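Amino Transferase (PDB 3ELE) binds pyridoxal-5'-phosphate and, as a class I and II aminotransferase, probably transfers amino groups between amino acids and 2-oxo acids. Local coordinates at residues Tyr38-Gly43 / Lys383-Ala388; Glu126-Ala131 / Glu167-His172. All coordinates share one frame; numbering follows the deposited sequence.

Contact 1. Residues Tyr38-Gly43 / Lys383-Ala388; sequences YDFSIG and KHSMPA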
# COMPACT_ATOMS: atom_id res chain seq x y z
N TYR A 38 -14.51 -17.60 25.51
CA TYR A 38 -15.14 -17.95 24.23
C TYR A 38 -15.15 -16.72 23.34
O TYR A 38 -16.14 -15.98 23.23
CB TYR A 38 -16.51 -18.56 24.49
CG TYR A 38 -16.41 -19.61 25.60
CD1 TYR A 38 -15.76 -20.82 25.38
CD2 TYR A 38 -16.90 -19.35 26.88
CE1 TYR A 38 -15.63 -21.79 26.42
CE2 TYR A 38 -16.79 -20.33 27.94
CZ TYR A 38 -16.14 -21.54 27.70
OH TYR A 38 -16.04 -22.49 28.73
N ASP A 39 -14.00 -16.53 22.70
CA ASP A 39 -13.74 -15.40 21.84
C ASP A 39 -14.15 -15.63 20.40
O ASP A 39 -13.45 -16.33 19.64
CB ASP A 39 -12.25 -15.04 21.93
CG ASP A 39 -11.87 -13.84 21.10
OD1 ASP A 39 -12.75 -13.04 20.68
OD2 ASP A 39 -10.64 -13.71 20.87
N PHE A 40 -15.28 -15.01 20.03
CA PHE A 40 -15.80 -15.02 18.67
C PHE A 40 -15.73 -13.61 18.05
O PHE A 40 -16.50 -13.33 17.13
CB PHE A 40 -17.27 -15.48 18.64
CG PHE A 40 -17.53 -16.78 19.33
CD1 PHE A 40 -17.40 -18.00 18.66
CD2 PHE A 40 -17.97 -16.80 20.65
CE1 PHE A 40 -17.68 -19.20 19.30
CE2 PHE A 40 -18.23 -18.00 21.31
CZ PHE A 40 -18.09 -19.19 20.63
N SER A 41 -14.80 -12.76 18.50
CA SER A 41 -14.73 -11.35 18.05
C SER A 41 -14.02 -11.08 16.70
O SER A 41 -14.70 -10.91 15.69
CB SER A 41 -14.14 -10.46 19.15
OG SER A 41 -12.77 -10.76 19.39
N ILE A 42 -12.69 -11.02 16.67
CA ILE A 42 -11.94 -10.66 15.44
C ILE A 42 -12.02 -11.73 14.33
O ILE A 42 -11.91 -12.93 14.61
CB ILE A 42 -10.44 -10.23 15.72
CG1 ILE A 42 -9.60 -11.36 16.32
CG2 ILE A 42 -10.40 -8.97 16.63
CD1 ILE A 42 -8.13 -10.94 16.61
N GLY A 43 -12.21 -11.28 13.09
CA GLY A 43 -12.36 -12.14 11.92
C GLY A 43 -11.10 -12.50 11.16
O GLY A 43 -11.02 -12.26 9.95
N LYS A 383 -17.58 -26.08 21.02
CA LYS A 383 -18.25 -27.10 21.87
C LYS A 383 -18.22 -26.73 23.36
O LYS A 383 -19.23 -26.86 24.05
CB LYS A 383 -17.64 -28.49 21.70
CG LYS A 383 -17.66 -29.03 20.28
CD LYS A 383 -17.19 -30.46 20.27
CE LYS A 383 -17.18 -31.04 18.89
NZ LYS A 383 -16.82 -32.49 18.97
N HIS A 384 -17.06 -26.25 23.82
CA HIS A 384 -16.90 -25.86 25.25
C HIS A 384 -17.69 -24.58 25.58
O HIS A 384 -18.02 -24.34 26.74
CB HIS A 384 -15.42 -25.70 25.67
CG HIS A 384 -14.57 -26.90 25.37
ND1 HIS A 384 -13.31 -26.79 24.82
CD2 HIS A 384 -14.83 -28.22 25.46
CE1 HIS A 384 -12.81 -28.00 24.63
NE2 HIS A 384 -13.71 -28.89 25.02
N SER A 385 -18.02 -23.78 24.57
CA SER A 385 -18.81 -22.55 24.77
C SER A 385 -20.30 -22.76 25.03
O SER A 385 -20.95 -21.85 25.56
CB SER A 385 -18.69 -21.63 23.56
OG SER A 385 -19.42 -22.12 22.44
N MSE A 386 -20.84 -23.94 24.67
CA MSE A 386 -22.31 -24.18 24.73
C MSE A 386 -22.99 -24.00 26.09
O MSE A 386 -24.06 -23.39 26.14
CB MSE A 386 -22.71 -25.49 24.03
CG MSE A 386 -22.49 -25.42 22.51
SE MSE A 386 -23.60 -24.07 21.68
CE MSE A 386 -22.60 -23.74 20.07
N PRO A 387 -22.41 -24.55 27.17
CA PRO A 387 -22.95 -24.25 28.50
C PRO A 387 -23.01 -22.76 28.86
O PRO A 387 -23.95 -22.35 29.52
CB PRO A 387 -21.99 -25.02 29.43
CG PRO A 387 -21.52 -26.16 28.60
CD PRO A 387 -21.33 -25.55 27.24
N ALA A 388 -22.04 -21.95 28.42
CA ALA A 388 -22.09 -20.49 28.67
C ALA A 388 -23.22 -19.85 27.83
O ALA A 388 -23.97 -19.04 28.36
CB ALA A 388 -20.74 -19.84 28.41
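Tyr38 and Ser385 mark the closest approach of the two backbones, their CA atoms 5.9 Å apart, where the short strand 38-39 and the turn after it meet a kinked part of helix 379-396. No clear hydrogen bond crosses between the segments, and the union rests on a ring laid against helix backbone. Tyr38 has its CG anti to the carbonyl carbon (chi1 -46°), which carries the phenol out to the helix. Ser385 CA then sits over one ring face, offset toward the rim, in a CH-pi contact 3.7 Å from the centroid and 19° off the ring normal. Ser385 CB adds to this by touching CD1 of Tyr38 at 3.5 Å. At the far end of the ring, the hydroxyl OH of Tyr38 reaches to 3.4 Å from the carbonyl O of His384, while Ala388 CB lies obliquely beside CE2 of Tyr38 at 4.0 Å. Phe40, two residues on, meets the same serine with its edge: its CZ is 3.7 Å from Ser385 OG. That hydroxyl is hydrogen-bonded to the carbonyl of Ile382, one turn back in the helix. Asp39 OD1 accepts from Ser41 N at 3.0 Å, an Asx turn, and also from the Ser41 hydroxyl, where the chain runs on away from the helix. This pairing of an N-terminal segment with the C-terminal helix is consistent with the small domain of such aminotransferases. Met381 of the same helix touches both Tyr38 and Phe40, Phe389 meets Phe40, and strand 357-358, the parallel partner of strand 38-39, places Val357 against Tyr38, Phe40 and Ala388.

Contact 2. Residues Glu126-Ala131 / Glu167-His172; sequences EFITIA and ERINAH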
# COMPACT_ATOMS: atom_id res chain seq x y z
N GLU A 126 -21.75 9.94 -3.75
CA GLU A 126 -22.23 8.95 -2.79
C GLU A 126 -21.94 7.53 -3.26
O GLU A 126 -22.06 7.23 -4.45
CB GLU A 126 -23.73 9.11 -2.59
CG GLU A 126 -24.11 10.45 -1.91
CD GLU A 126 -25.62 10.76 -1.89
OE1 GLU A 126 -26.44 9.98 -2.42
OE2 GLU A 126 -25.98 11.83 -1.36
N PHE A 127 -21.52 6.68 -2.31
CA PHE A 127 -21.39 5.24 -2.54
C PHE A 127 -22.35 4.56 -1.56
O PHE A 127 -22.40 4.91 -0.37
CB PHE A 127 -19.95 4.75 -2.37
CG PHE A 127 -19.03 5.27 -3.44
CD1 PHE A 127 -18.89 4.57 -4.65
CD2 PHE A 127 -18.35 6.47 -3.26
CE1 PHE A 127 -18.04 5.08 -5.68
CE2 PHE A 127 -17.50 6.98 -4.27
CZ PHE A 127 -17.33 6.27 -5.48
N ILE A 128 -23.12 3.60 -2.09
CA ILE A 128 -24.15 2.90 -1.36
C ILE A 128 -23.62 1.56 -0.88
O ILE A 128 -23.01 0.81 -1.65
CB ILE A 128 -25.41 2.65 -2.22
CG1 ILE A 128 -26.11 3.96 -2.60
CG2 ILE A 128 -26.45 1.79 -1.49
CD1 ILE A 128 -27.30 3.72 -3.48
N THR A 129 -23.87 1.28 0.40
CA THR A 129 -23.53 -0.04 1.02
C THR A 129 -24.88 -0.63 1.45
O THR A 129 -25.84 0.13 1.72
CB THR A 129 -22.51 0.10 2.16
OG1 THR A 129 -22.10 -1.21 2.61
CG2 THR A 129 -23.07 0.88 3.34
N ILE A 130 -24.98 -1.96 1.42
CA ILE A 130 -26.19 -2.69 1.77
C ILE A 130 -25.92 -3.29 3.15
O ILE A 130 -25.02 -4.12 3.30
CB ILE A 130 -26.54 -3.82 0.74
CG1 ILE A 130 -26.50 -3.31 -0.70
CG2 ILE A 130 -27.93 -4.44 1.02
CD1 ILE A 130 -27.47 -2.21 -0.98
N ALA A 131 -26.68 -2.85 4.16
CA ALA A 131 -26.54 -3.34 5.53
C ALA A 131 -27.01 -4.81 5.64
O ALA A 131 -27.87 -5.22 4.88
CB ALA A 131 -27.31 -2.47 6.52
N GLU A 167 -34.78 3.92 -3.70
CA GLU A 167 -35.11 5.19 -3.05
C GLU A 167 -33.85 6.00 -2.67
O GLU A 167 -33.89 7.23 -2.68
CB GLU A 167 -36.00 4.93 -1.82
CG GLU A 167 -36.63 6.14 -1.17
CD GLU A 167 -37.43 5.82 0.11
OE1 GLU A 167 -37.63 4.62 0.46
OE2 GLU A 167 -37.86 6.79 0.78
N ARG A 168 -32.75 5.32 -2.37
CA ARG A 168 -31.45 5.98 -2.02
C ARG A 168 -30.52 6.26 -3.21
O ARG A 168 -29.44 6.82 -3.01
CB ARG A 168 -30.74 5.16 -0.94
CG ARG A 168 -31.46 5.23 0.38
CD ARG A 168 -31.07 4.15 1.32
NE ARG A 168 -31.70 4.33 2.63
CZ ARG A 168 -32.99 4.09 2.92
NH1 ARG A 168 -33.85 3.65 2.00
NH2 ARG A 168 -33.42 4.30 4.16
N ILE A 169 -30.91 5.85 -4.42
CA ILE A 169 -30.15 6.12 -5.64
C ILE A 169 -30.61 7.49 -6.13
O ILE A 169 -31.81 7.75 -6.21
CB ILE A 169 -30.43 5.07 -6.75
CG1 ILE A 169 -29.83 3.71 -6.40
CG2 ILE A 169 -29.83 5.54 -8.09
CD1 ILE A 169 -30.30 2.60 -7.33
N ASN A 170 -29.65 8.36 -6.47
CA ASN A 170 -29.91 9.72 -6.99
C ASN A 170 -28.79 10.15 -7.96
O ASN A 170 -27.91 9.33 -8.31
CB ASN A 170 -30.11 10.71 -5.82
CG ASN A 170 -28.92 10.77 -4.85
OD1 ASN A 170 -27.83 11.22 -5.21
ND2 ASN A 170 -29.15 10.40 -3.62
N ALA A 171 -28.82 11.41 -8.39
CA ALA A 171 -27.79 11.95 -9.29
C ALA A 171 -26.36 11.89 -8.73
O ALA A 171 -25.44 11.84 -9.50
CB ALA A 171 -28.15 13.40 -9.70
N HIS A 172 -26.18 11.88 -7.40
CA HIS A 172 -24.85 11.83 -6.77
C HIS A 172 -24.28 10.41 -6.58
O HIS A 172 -23.11 10.27 -6.24
CB HIS A 172 -24.86 12.56 -5.43
CG HIS A 172 -25.23 14.01 -5.54
ND1 HIS A 172 -24.35 14.97 -5.99
CD2 HIS A 172 -26.39 14.66 -5.29
CE1 HIS A 172 -24.95 16.14 -6.01
NE2 HIS A 172 -26.19 15.99 -5.58
O HOH W 1 -26.75 7.29 -3.17
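Two torsions bring Glu126 and Asn170 together. Glu126 holds CG anti to its carbonyl carbon and continues extended, which stands the carboxylate out from the strand toward the loop; Asn170 tucks CG between its own backbone N and carbonyl carbon (chi1 58°), which turns the amide back to meet it. The two side chains cross at about a right angle, with carboxylate and amide planes 79° apart. ND2 of Asn170 donates to OE1 of Glu126 at 3.0 Å, arriving on the syn side, slightly out of the carboxylate plane, through a bent N-H...O angle of 146°. The amide works at both ends, since Asn170 OD1 accepts the backbone N of His172 at 2.8 Å in its carbonyl plane. This Asx turn holds the amide's orientation and leaves ND2 directed at the glutamate. A water supplies OE1 with a second donor and also donates to Arg168 O, 2.7 Å away, thereby bridging carboxylate and loop backbone. Where strand 126-130 begins, Glu126 N donates to His172 O at 2.9 Å. His172 CB packs 4.0 Å from Glu126 CD. Farther along the strand the chemistry turns apolar: CD1 of Ile128 fits against Ile169 CG1 at 3.9 Å and also touches the carbonyl O of Arg168. The loop links helix 162-167 to strand 173-178, which runs parallel beside strand 126-130 in the seven-stranded mixed sheet of the large, cofactor-binding domain, as in fold type I PLP enzymes, with strand 147-151 on the other flank. Ile169 packs against helix 191-208, and Ile128 also touches Val151 and Val176 of the flanking strands.

Both contacts are partly buried, yet they join different elements and lie well apart, with centres 36 Å and nearest atoms about 17 Å from each other. Contact 2 is nested along the chain inside the long loop closed by contact 1. That closure sets a segment from the N-terminal part of the chain against the C-terminal helix, beside a small two-stranded parallel sheet, and relies on aromatic and CH-pi packing. Contact 2 instead ties an inner strand of the large mixed sheet to the loop entering its neighbour; direct and water-mediated hydrogen bonds at the strand's start give way to isoleucine packing farther in.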